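PDB 3VZH: pre-crRNA processing endonuclease from Streptococcus pyogenes serotype M1, which probably acts as a Cas5d endoribonuclease, cutting CRISPR precursor transcripts into crRNAs for defence against mobile genetic elements. Local coordinates for residues S35-R39 / Q40-G44; T158-S161 / Y162-V166; S90-D94 / V95-I99. One frame throughout, in Å; residues are numbered along the deposited sequence.

Interaction 1 (S35-R39 / Q40-G44); sequences SVPTR and QALNG
The extended residues 36-38 lead into helix 39-49, whose first residue is Arg39. Leu42 N donates to Thr38 O (3.0 Å) and Asn43 N to Arg39 O (2.7 Å), the latter almost in line with the C=O bond. Thr38 is the N-cap. Its hydroxyl is set between the backbone N and the carbonyl carbon (chi1 57°), from where Thr38 OG1 accepts from Ala41 N (3.1 Å) and satisfies an amide of the first turn. One residue earlier, Pro37 lays its ring against Leu42, with Pro37 CB 3.6 Å from Leu42 CD2. On the polar side the aliphatic part of Arg39 runs past the Asn43 amide, the guanidinium and amide planes being turned 49° apart. A water bridges them, accepting from Arg39 NH1 (3.0 Å) and Asn43 ND2 (3.3 Å). Arg39 NH2 also reaches Val59 O on strand 55-64, and Gln40 OE1 accepts from Phe177 N, so the helix start is tied to two strands. With the cap at Thr38 and an apolar contact between the residue before it and the fourth after it, this is a capped helix N-terminus closed by a hydrophobic staple.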
ATOM      1  N   SER A  35      -4.330  12.793   2.503  1.00 23.11           N
ATOM      2  CA  SER A  35      -3.029  13.348   2.249  1.00 22.44           C
ATOM      3  C   SER A  35      -1.960  12.318   2.001  1.00 23.52           C
ATOM      4  O   SER A  35      -0.848  12.680   1.607  1.00 22.68           O
ATOM      5  CB  SER A  35      -2.582  14.152   3.513  1.00 23.23           C
ATOM      6  OG  SER A  35      -3.521  15.163   3.835  1.00 29.15           O
ATOM      7  N   VAL A  36      -2.232  11.061   2.347  1.00 22.92           N
ATOM      8  CA  VAL A  36      -1.246  10.004   2.162  1.00 23.24           C
ATOM      9  C   VAL A  36      -2.033   8.740   1.736  1.00 21.22           C
ATOM     10  O   VAL A  36      -3.257   8.698   1.830  1.00 23.40           O
ATOM     11  CB  VAL A  36      -0.414   9.731   3.454  1.00 22.30           C
ATOM     12  CG1 VAL A  36       0.341  10.996   3.916  1.00 24.37           C
ATOM     13  CG2 VAL A  36      -1.328   9.294   4.560  1.00 21.20           C
ATOM     14  N   PRO A  37      -1.322   7.684   1.273  1.00 22.47           N
ATOM     15  CA  PRO A  37      -2.104   6.493   0.872  1.00 22.22           C
ATOM     16  C   PRO A  37      -2.844   5.772   2.011  1.00 21.08           C
ATOM     17  O   PRO A  37      -2.447   5.871   3.169  1.00 21.74           O
ATOM     18  CB  PRO A  37      -1.075   5.564   0.207  1.00 21.57           C
ATOM     19  CG  PRO A  37       0.249   6.325   0.186  1.00 20.87           C
ATOM     20  CD  PRO A  37       0.134   7.485   1.153  1.00 22.40           C
ATOM     21  N   THR A  38      -3.983   5.153   1.716  1.00 22.70           N
ATOM     22  CA  THR A  38      -4.600   4.228   2.677  1.00 21.86           C
ATOM     23  C   THR A  38      -3.894   2.831   2.555  1.00 24.92           C
ATOM     24  O   THR A  38      -3.260   2.499   1.478  1.00 22.78           O
ATOM     25  CB  THR A  38      -6.088   4.037   2.374  1.00 24.90           C
ATOM     26  OG1 THR A  38      -6.182   3.576   1.035  1.00 25.48           O
ATOM     27  CG2 THR A  38      -6.860   5.376   2.571  1.00 22.85           C
ATOM     28  N   ARG A  39      -3.984   2.005   3.605  1.00 24.00           N
ATOM     29  CA  ARG A  39      -3.457   0.645   3.532  1.00 22.90           C
ATOM     30  C   ARG A  39      -4.078  -0.097   2.360  1.00 25.66           C
ATOM     31  O   ARG A  39      -3.375  -0.799   1.577  1.00 23.41           O
ATOM     32  CB  ARG A  39      -3.626  -0.139   4.809  1.00 26.64           C
ATOM     33  CG  ARG A  39      -2.563  -1.249   4.833  1.00 31.02           C
ATOM     34  CD  ARG A  39      -3.017  -2.513   5.520  1.00 41.08           C
ATOM     35  NE  ARG A  39      -1.855  -3.148   6.092  1.00 37.36           N
ATOM     36  CZ  ARG A  39      -1.902  -4.186   6.895  1.00 40.53           C
ATOM     37  NH1 ARG A  39      -3.081  -4.735   7.177  1.00 43.94           N
ATOM     38  NH2 ARG A  39      -0.774  -4.663   7.403  1.00 35.98           N
ATOM     39  N   GLN A  40      -5.390   0.075   2.246  1.00 23.24           N
ATOM     40  CA  GLN A  40      -6.128  -0.517   1.068  1.00 26.91           C
ATOM     41  C   GLN A  40      -5.493  -0.160  -0.306  1.00 24.46           C
ATOM     42  O   GLN A  40      -5.289  -1.042  -1.144  1.00 25.10           O
ATOM     43  CB  GLN A  40      -7.607  -0.191   1.053  1.00 28.53           C
ATOM     44  CG  GLN A  40      -8.451  -1.097   0.109  1.00 34.61           C
ATOM     45  CD  GLN A  40      -8.693  -2.505   0.707  1.00 45.75           C
ATOM     46  OE1 GLN A  40      -9.762  -2.790   1.300  1.00 53.44           O
ATOM     47  NE2 GLN A  40      -7.704  -3.414   0.536  1.00 52.61           N
ATOM     48  N   ALA A  41      -5.162   1.107  -0.569  1.00 23.89           N
ATOM     49  CA  ALA A  41      -4.630   1.470  -1.856  1.00 23.83           C
ATOM     50  C   ALA A  41      -3.250   0.818  -1.983  1.00 22.46           C
ATOM     51  O   ALA A  41      -2.864   0.399  -3.102  1.00 21.79           O
ATOM     52  CB  ALA A  41      -4.411   2.964  -1.936  1.00 23.53           C
ATOM     53  N   LEU A  42      -2.488   0.760  -0.891  1.00 22.43           N
ATOM     54  CA  LEU A  42      -1.189   0.129  -0.992  1.00 19.65           C
ATOM     55  C   LEU A  42      -1.249  -1.387  -1.237  1.00 20.91           C
ATOM     56  O   LEU A  42      -0.421  -1.906  -2.058  1.00 20.32           O
ATOM     57  CB  LEU A  42      -0.276   0.372   0.239  1.00 20.48           C
ATOM     58  CG  LEU A  42      -0.121   1.857   0.519  1.00 22.22           C
ATOM     59  CD1 LEU A  42       0.815   2.104   1.713  1.00 23.40           C
ATOM     60  CD2 LEU A  42       0.567   2.474  -0.705  1.00 23.08           C
ATOM     61  N   ASN A  43      -2.220  -2.045  -0.584  1.00 23.80           N
ATOM     62  CA  ASN A  43      -2.548  -3.469  -0.829  1.00 25.10           C
ATOM     63  C   ASN A  43      -2.817  -3.640  -2.358  1.00 23.85           C
ATOM     64  O   ASN A  43      -2.357  -4.607  -2.940  1.00 22.88           O
ATOM     65  CB  ASN A  43      -3.843  -3.885  -0.107  1.00 25.76           C
ATOM     66  CG  ASN A  43      -3.644  -3.978   1.401  1.00 33.69           C
ATOM     67  OD1 ASN A  43      -2.499  -4.022   1.875  1.00 29.13           O
ATOM     68  ND2 ASN A  43      -4.732  -3.985   2.158  1.00 30.67           N
ATOM     69  N   GLY A  44      -3.666  -2.768  -2.959  1.00 24.06           N
ATOM     70  CA  GLY A  44      -3.882  -2.756  -4.386  1.00 23.65           C
ATOM     71  C   GLY A  44      -2.650  -2.706  -5.239  1.00 23.79           C
ATOM     72  O   GLY A  44      -2.584  -3.415  -6.238  1.00 23.63           O
TER
HETATM   73  O   HOH W   1      -5.403  -4.647   5.313  1.00 38.77           O

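Interaction 2 (T158-S161 / Y162-V166); sequences TTVS and YYNGV
Ser161 holds the compact part of this bend with both its oxygens, OG and the main-chain O. OG lies anti to the backbone N (chi1 176°), which turns it toward the following peptides, and Ser161 OG accepts from Tyr163 N at 2.9 Å, an ST turn. The main-chain oxygen closes a type I beta turn over the same residues: Asn164 N donates to Ser161 O (3.0 Å) from well above the carbonyl plane. OG also bonds to Val64 O, so this buried hydroxyl is held by both a donor and an acceptor. Asn164 CB sits beside the main-chain oxygen, 3.4 Å from Ser161 O.

The outer side is looser. Val160 and Asn164 barely meet, Val160 CG1 standing 4.1 Å from Asn164 CB, and both are exposed.

Apart from this, the tyrosine rings meet each other, with Tyr162 CD2 3.5 Å above the centre of the Tyr163 ring, and both touch Gln67. A type II turn from Tyr163 to Val166 follows, Gly165 supplying the positive phi of its third position.

The loop leads from helix 153-158 into strand 167-171. It is fastened to the segment after strand 55-64 by the backbone pairing of Tyr162 with Ile65 and by Tyr163 OH with Ile68 N, and to the connection between strands 188-197 and 200-213 through Asn198, which pairs with Gly165 and Val166.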
ATOM      1  N   THR A 158      17.642   4.128   4.071  1.00 28.71           N
ATOM      2  CA  THR A 158      18.443   5.322   4.075  1.00 31.16           C
ATOM      3  C   THR A 158      17.868   6.488   3.294  1.00 31.62           C
ATOM      4  O   THR A 158      18.388   7.594   3.390  1.00 33.01           O
ATOM      5  CB  THR A 158      19.891   5.016   3.679  1.00 32.37           C
ATOM      6  OG1 THR A 158      19.904   4.648   2.300  1.00 31.87           O
ATOM      7  CG2 THR A 158      20.360   3.886   4.506  1.00 36.30           C
ATOM      8  N   THR A 159      16.734   6.302   2.592  1.00 28.31           N
ATOM      9  CA  THR A 159      16.261   7.417   1.778  1.00 28.75           C
ATOM     10  C   THR A 159      15.586   8.415   2.706  1.00 31.20           C
ATOM     11  O   THR A 159      14.731   7.996   3.504  1.00 29.78           O
ATOM     12  CB  THR A 159      15.212   6.954   0.744  1.00 24.73           C
ATOM     13  OG1 THR A 159      15.862   6.116  -0.248  1.00 28.75           O
ATOM     14  CG2 THR A 159      14.598   8.125  -0.013  1.00 28.93           C
ATOM     15  N   VAL A 160      15.931   9.710   2.572  1.00 29.66           N
ATOM     16  CA  VAL A 160      15.425  10.710   3.521  1.00 31.12           C
ATOM     17  C   VAL A 160      14.053  11.225   3.046  1.00 28.68           C
ATOM     18  O   VAL A 160      13.883  11.612   1.852  1.00 29.77           O
ATOM     19  CB  VAL A 160      16.408  11.899   3.653  1.00 34.87           C
ATOM     20  CG1 VAL A 160      15.880  12.885   4.682  1.00 35.40           C
ATOM     21  CG2 VAL A 160      17.781  11.419   4.110  1.00 37.06           C
ATOM     22  N   SER A 161      13.080  11.192   3.955  1.00 25.41           N
ATOM     23  CA  SER A 161      11.715  11.784   3.646  1.00 24.86           C
ATOM     24  C   SER A 161      11.817  13.335   3.763  1.00 24.81           C
ATOM     25  O   SER A 161      12.546  13.877   4.634  1.00 24.65           O
ATOM     26  CB  SER A 161      10.762  11.373   4.712  1.00 24.05           C
ATOM     27  OG  SER A 161       9.425  11.975   4.571  1.00 22.38           O
ATOM     28  N   TYR A 162      11.061  14.019   2.896  1.00 24.37           N
ATOM     29  CA  TYR A 162      10.801  15.471   3.015  1.00 24.38           C
ATOM     30  C   TYR A 162      10.371  15.777   4.483  1.00 23.62           C
ATOM     31  O   TYR A 162      10.749  16.837   5.010  1.00 23.16           O
ATOM     32  CB  TYR A 162       9.703  15.881   2.015  1.00 24.49           C
ATOM     33  CG  TYR A 162       9.399  17.410   2.066  1.00 24.42           C
ATOM     34  CD1 TYR A 162      10.256  18.345   1.457  1.00 24.23           C
ATOM     35  CD2 TYR A 162       8.299  17.915   2.794  1.00 23.56           C
ATOM     36  CE1 TYR A 162       9.979  19.711   1.532  1.00 25.65           C
ATOM     37  CE2 TYR A 162       8.006  19.273   2.858  1.00 22.87           C
ATOM     38  CZ  TYR A 162       8.798  20.160   2.211  1.00 25.85           C
ATOM     39  OH  TYR A 162       8.479  21.472   2.307  1.00 25.74           O
ATOM     40  N   TYR A 163       9.603  14.845   5.100  1.00 23.11           N
ATOM     41  CA  TYR A 163       9.040  15.022   6.484  1.00 23.34           C
ATOM     42  C   TYR A 163       9.919  14.477   7.630  1.00 26.19           C
ATOM     43  O   TYR A 163       9.522  14.379   8.811  1.00 26.03           O
ATOM     44  CB  TYR A 163       7.575  14.523   6.509  1.00 22.16           C
ATOM     45  CG  TYR A 163       6.753  15.415   5.638  1.00 22.63           C
ATOM     46  CD1 TYR A 163       6.418  16.714   6.047  1.00 23.37           C
ATOM     47  CD2 TYR A 163       6.179  14.914   4.377  1.00 23.18           C
ATOM     48  CE1 TYR A 163       5.605  17.544   5.261  1.00 25.12           C
ATOM     49  CE2 TYR A 163       5.396  15.738   3.588  1.00 21.95           C
ATOM     50  CZ  TYR A 163       5.122  17.050   4.045  1.00 23.36           C
ATOM     51  OH  TYR A 163       4.389  17.874   3.264  1.00 23.08           O
ATOM     52  N   ASN A 164      11.155  14.145   7.312  1.00 24.29           N
ATOM     53  CA  ASN A 164      12.007  13.728   8.385  1.00 26.38           C
ATOM     54  C   ASN A 164      12.093  14.823   9.475  1.00 27.39           C
ATOM     55  O   ASN A 164      12.288  15.982   9.169  1.00 29.30           O
ATOM     56  CB  ASN A 164      13.402  13.476   7.861  1.00 26.78           C
ATOM     57  CG  ASN A 164      14.236  12.705   8.854  1.00 29.31           C
ATOM     58  OD1 ASN A 164      13.721  11.920   9.623  1.00 30.16           O
ATOM     59  ND2 ASN A 164      15.527  12.983   8.866  1.00 32.61           N
ATOM     60  N   GLY A 165      12.071  14.418  10.724  1.00 26.48           N
ATOM     61  CA  GLY A 165      12.216  15.417  11.836  1.00 26.45           C
ATOM     62  C   GLY A 165      10.885  15.925  12.415  1.00 26.51           C
ATOM     63  O   GLY A 165      10.881  16.566  13.458  1.00 26.95           O
ATOM     64  N   VAL A 166       9.743  15.626  11.789  1.00 24.83           N
ATOM     65  CA  VAL A 166       8.477  16.033  12.351  1.00 25.45           C
ATOM     66  C   VAL A 166       7.525  14.885  12.288  1.00 25.37           C
ATOM     67  O   VAL A 166       7.671  14.007  11.410  1.00 26.08           O
ATOM     68  CB  VAL A 166       7.806  17.264  11.628  1.00 24.91           C
ATOM     69  CG1 VAL A 166       8.717  18.503  11.689  1.00 28.19           C
ATOM     70  CG2 VAL A 166       7.454  16.907  10.183  1.00 25.02           C
TER

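Interaction 3 (S90-D94 / V95-I99); sequences SYLSD and VVYLI
Leu92 and Tyr97 both carry CG anti to the carbonyl carbon (chi1 -71° and -62°), and with these torsions the leucine reaches forward to the phenol end of the tyrosine. The two side chains meet at about a right angle, Leu92 CD1 lying 3.5 Å from Tyr97 OH. Between them along the chain, Val95 fills the inside of the bend: Val95 CG1 packs 3.7 Å from Leu92 CB and is equally close, 3.7 Å, to the carbonyl oxygen Ser93 O. The contact is therefore mostly apolar and buried, and the backbones on the two sides are joined by no direct hydrogen bond.

The change of direction is made at Asp94, whose backbone takes left-handed, positive phi and psi values. Strands 90-93 and 95-99 leave this corner with their N-to-C directions 67° apart. A water bridges the carboxylate of Asp94 and the next residue's carbonyl, donating to Asp94 OD1 and to Val95 O, each at 2.8 Å. Asp94 O accepts from Asn66 ND2. Beyond the corner, Tyr97 packs against Val62 and Val64 of strand 55-64, while Leu92 and Val95 both touch Ala18.

One continuous chain thus passes from the small antiparallel sheet of strands 17-18, 88-93 and 70-74 into the main antiparallel sheet, where strand 95-105 lies between 9-15 and 55-64. The arrangement is a single chain turning a corner between two sheets, and its second arm is a strand of the central sheet of this RRM-containing Cas5 protein.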
ATOM      1  N   SER A  90      -9.911  16.809  -5.887  1.00 29.29           N
ATOM      2  CA  SER A  90      -8.592  17.314  -5.408  1.00 28.14           C
ATOM      3  C   SER A  90      -7.600  16.155  -5.355  1.00 28.65           C
ATOM      4  O   SER A  90      -7.782  15.195  -4.566  1.00 34.45           O
ATOM      5  CB  SER A  90      -8.701  18.044  -4.005  1.00 29.41           C
ATOM      6  OG  SER A  90      -7.348  18.413  -3.486  1.00 31.12           O
ATOM      7  N   TYR A  91      -6.548  16.231  -6.162  1.00 26.64           N
ATOM      8  CA  TYR A  91      -5.507  15.192  -6.221  1.00 25.81           C
ATOM      9  C   TYR A  91      -4.243  15.536  -5.446  1.00 25.64           C
ATOM     10  O   TYR A  91      -3.912  16.663  -5.346  1.00 27.30           O
ATOM     11  CB  TYR A  91      -5.051  15.030  -7.703  1.00 26.21           C
ATOM     12  CG  TYR A  91      -6.107  14.451  -8.585  1.00 27.48           C
ATOM     13  CD1 TYR A  91      -6.218  13.047  -8.732  1.00 30.44           C
ATOM     14  CD2 TYR A  91      -6.985  15.295  -9.321  1.00 31.29           C
ATOM     15  CE1 TYR A  91      -7.212  12.500  -9.551  1.00 32.76           C
ATOM     16  CE2 TYR A  91      -8.002  14.743 -10.146  1.00 33.39           C
ATOM     17  CZ  TYR A  91      -8.094  13.349 -10.270  1.00 36.56           C
ATOM     18  OH  TYR A  91      -9.060  12.760 -11.081  1.00 37.97           O
ATOM     19  N   LEU A  92      -3.523  14.529  -4.954  1.00 22.96           N
ATOM     20  CA  LEU A  92      -2.114  14.767  -4.602  1.00 21.88           C
ATOM     21  C   LEU A  92      -1.350  14.899  -5.873  1.00 21.42           C
ATOM     22  O   LEU A  92      -1.643  14.214  -6.889  1.00 24.01           O
ATOM     23  CB  LEU A  92      -1.644  13.528  -3.801  1.00 25.35           C
ATOM     24  CG  LEU A  92      -2.259  13.434  -2.395  1.00 24.55           C
ATOM     25  CD1 LEU A  92      -1.941  12.009  -1.847  1.00 25.49           C
ATOM     26  CD2 LEU A  92      -1.530  14.520  -1.537  1.00 27.29           C
ATOM     27  N   SER A  93      -0.222  15.617  -5.798  1.00 22.70           N
ATOM     28  CA  SER A  93       0.599  15.818  -6.941  1.00 24.90           C
ATOM     29  C   SER A  93       2.047  15.403  -6.663  1.00 22.84           C
ATOM     30  O   SER A  93       2.504  15.539  -5.551  1.00 24.77           O
ATOM     31  CB  SER A  93       0.587  17.340  -7.219  1.00 25.95           C
ATOM     32  OG  SER A  93       1.339  17.561  -8.350  1.00 36.33           O
ATOM     33  N   ASP A  94       2.737  14.860  -7.668  1.00 23.46           N
ATOM     34  CA  ASP A  94       4.188  14.558  -7.587  1.00 24.35           C
ATOM     35  C   ASP A  94       4.588  13.725  -6.324  1.00 23.66           C
ATOM     36  O   ASP A  94       5.245  14.181  -5.405  1.00 24.09           O
ATOM     37  CB  ASP A  94       4.981  15.860  -7.698  1.00 29.48           C
ATOM     38  CG  ASP A  94       6.425  15.614  -7.954  1.00 33.93           C
ATOM     39  OD1 ASP A  94       6.791  14.458  -8.125  1.00 34.97           O
ATOM     40  OD2 ASP A  94       7.263  16.527  -7.854  1.00 37.40           O
ATOM     41  N   VAL A  95       4.080  12.499  -6.257  1.00 23.67           N
ATOM     42  CA  VAL A  95       4.156  11.612  -5.072  1.00 21.52           C
ATOM     43  C   VAL A  95       5.242  10.583  -5.306  1.00 22.12           C
ATOM     44  O   VAL A  95       5.448  10.131  -6.489  1.00 22.11           O
ATOM     45  CB  VAL A  95       2.794  10.949  -4.746  1.00 22.49           C
ATOM     46  CG1 VAL A  95       1.741  12.062  -4.442  1.00 21.15           C
ATOM     47  CG2 VAL A  95       2.315   9.986  -5.877  1.00 22.45           C
ATOM     48  N   VAL A  96       6.002  10.270  -4.213  1.00 20.84           N
ATOM     49  CA  VAL A  96       6.946   9.127  -4.182  1.00 19.23           C
ATOM     50  C   VAL A  96       6.688   8.390  -2.872  1.00 19.31           C
ATOM     51  O   VAL A  96       6.609   8.989  -1.828  1.00 18.56           O
ATOM     52  CB  VAL A  96       8.408   9.608  -4.188  1.00 21.27           C
ATOM     53  CG1 VAL A  96       9.287   8.407  -3.882  1.00 23.43           C
ATOM     54  CG2 VAL A  96       8.853  10.263  -5.520  1.00 23.37           C
ATOM     55  N   TYR A  97       6.494   7.072  -2.907  1.00 21.01           N
ATOM     56  CA  TYR A  97       6.193   6.281  -1.680  1.00 20.48           C
ATOM     57  C   TYR A  97       7.071   5.071  -1.745  1.00 19.56           C
ATOM     58  O   TYR A  97       7.196   4.425  -2.860  1.00 20.21           O
ATOM     59  CB  TYR A  97       4.757   5.772  -1.702  1.00 19.94           C
ATOM     60  CG  TYR A  97       3.747   6.888  -1.717  1.00 22.30           C
ATOM     61  CD1 TYR A  97       3.675   7.797  -0.655  1.00 20.40           C
ATOM     62  CD2 TYR A  97       2.875   7.024  -2.763  1.00 21.61           C
ATOM     63  CE1 TYR A  97       2.741   8.866  -0.705  1.00 19.32           C
ATOM     64  CE2 TYR A  97       1.950   8.063  -2.815  1.00 23.27           C
ATOM     65  CZ  TYR A  97       1.889   8.959  -1.763  1.00 22.81           C
ATOM     66  OH  TYR A  97       0.958   9.980  -1.832  1.00 23.02           O
ATOM     67  N   LEU A  98       7.746   4.748  -0.645  1.00 21.51           N
ATOM     68  CA  LEU A  98       8.476   3.513  -0.619  1.00 20.41           C
ATOM     69  C   LEU A  98       7.634   2.574   0.258  1.00 22.31           C
ATOM     70  O   LEU A  98       7.233   2.947   1.430  1.00 20.09           O
ATOM     71  CB  LEU A  98       9.901   3.752  -0.019  1.00 19.43           C
ATOM     72  CG  LEU A  98      10.596   4.993  -0.542  1.00 19.20           C
ATOM     73  CD1 LEU A  98      11.966   4.999   0.135  1.00 19.44           C
ATOM     74  CD2 LEU A  98      10.814   4.944  -2.067  1.00 18.82           C
ATOM     75  N   ILE A  99       7.364   1.356  -0.226  1.00 21.70           N
ATOM     76  CA  ILE A  99       6.473   0.447   0.468  1.00 20.48           C
ATOM     77  C   ILE A  99       7.373  -0.735   0.931  1.00 20.50           C
ATOM     78  O   ILE A  99       8.114  -1.303   0.121  1.00 20.65           O
ATOM     79  CB  ILE A  99       5.382  -0.106  -0.494  1.00 20.71           C
ATOM     80  CG1 ILE A  99       4.641   1.062  -1.187  1.00 20.41           C
ATOM     81  CG2 ILE A  99       4.345  -0.963   0.258  1.00 19.93           C
ATOM     82  CD1 ILE A  99       3.599   0.622  -2.245  1.00 21.50           C
TER
HETATM   83  O   HOH W   2       6.821  11.701  -8.419  1.00 25.16           O

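In the fold
Interactions 1 and 3 lie deeper in the fold, whereas interaction 2 is at the surface, its centre about 19 Å from that of the chain. Interactions 1 and 3 meet directly: Pro37 CD packs 3.5 Å from Tyr97 CE1, and Leu42 touches Ile99, so the helix start rests on strand 95-105. Interaction 2 reaches that strand through Thr159, which meets Leu98, a residue alternating with Tyr97 and Ile99; interactions 1 and 2 remain about 7 Å apart at their nearest atoms. Val64 of strand 55-64 borders both the Ser161 hydroxyl and Tyr97. Their chemistry follows their place: backbone capping plus apolar packing, serine-centred turn bonds, and an apolar bend bridged by water.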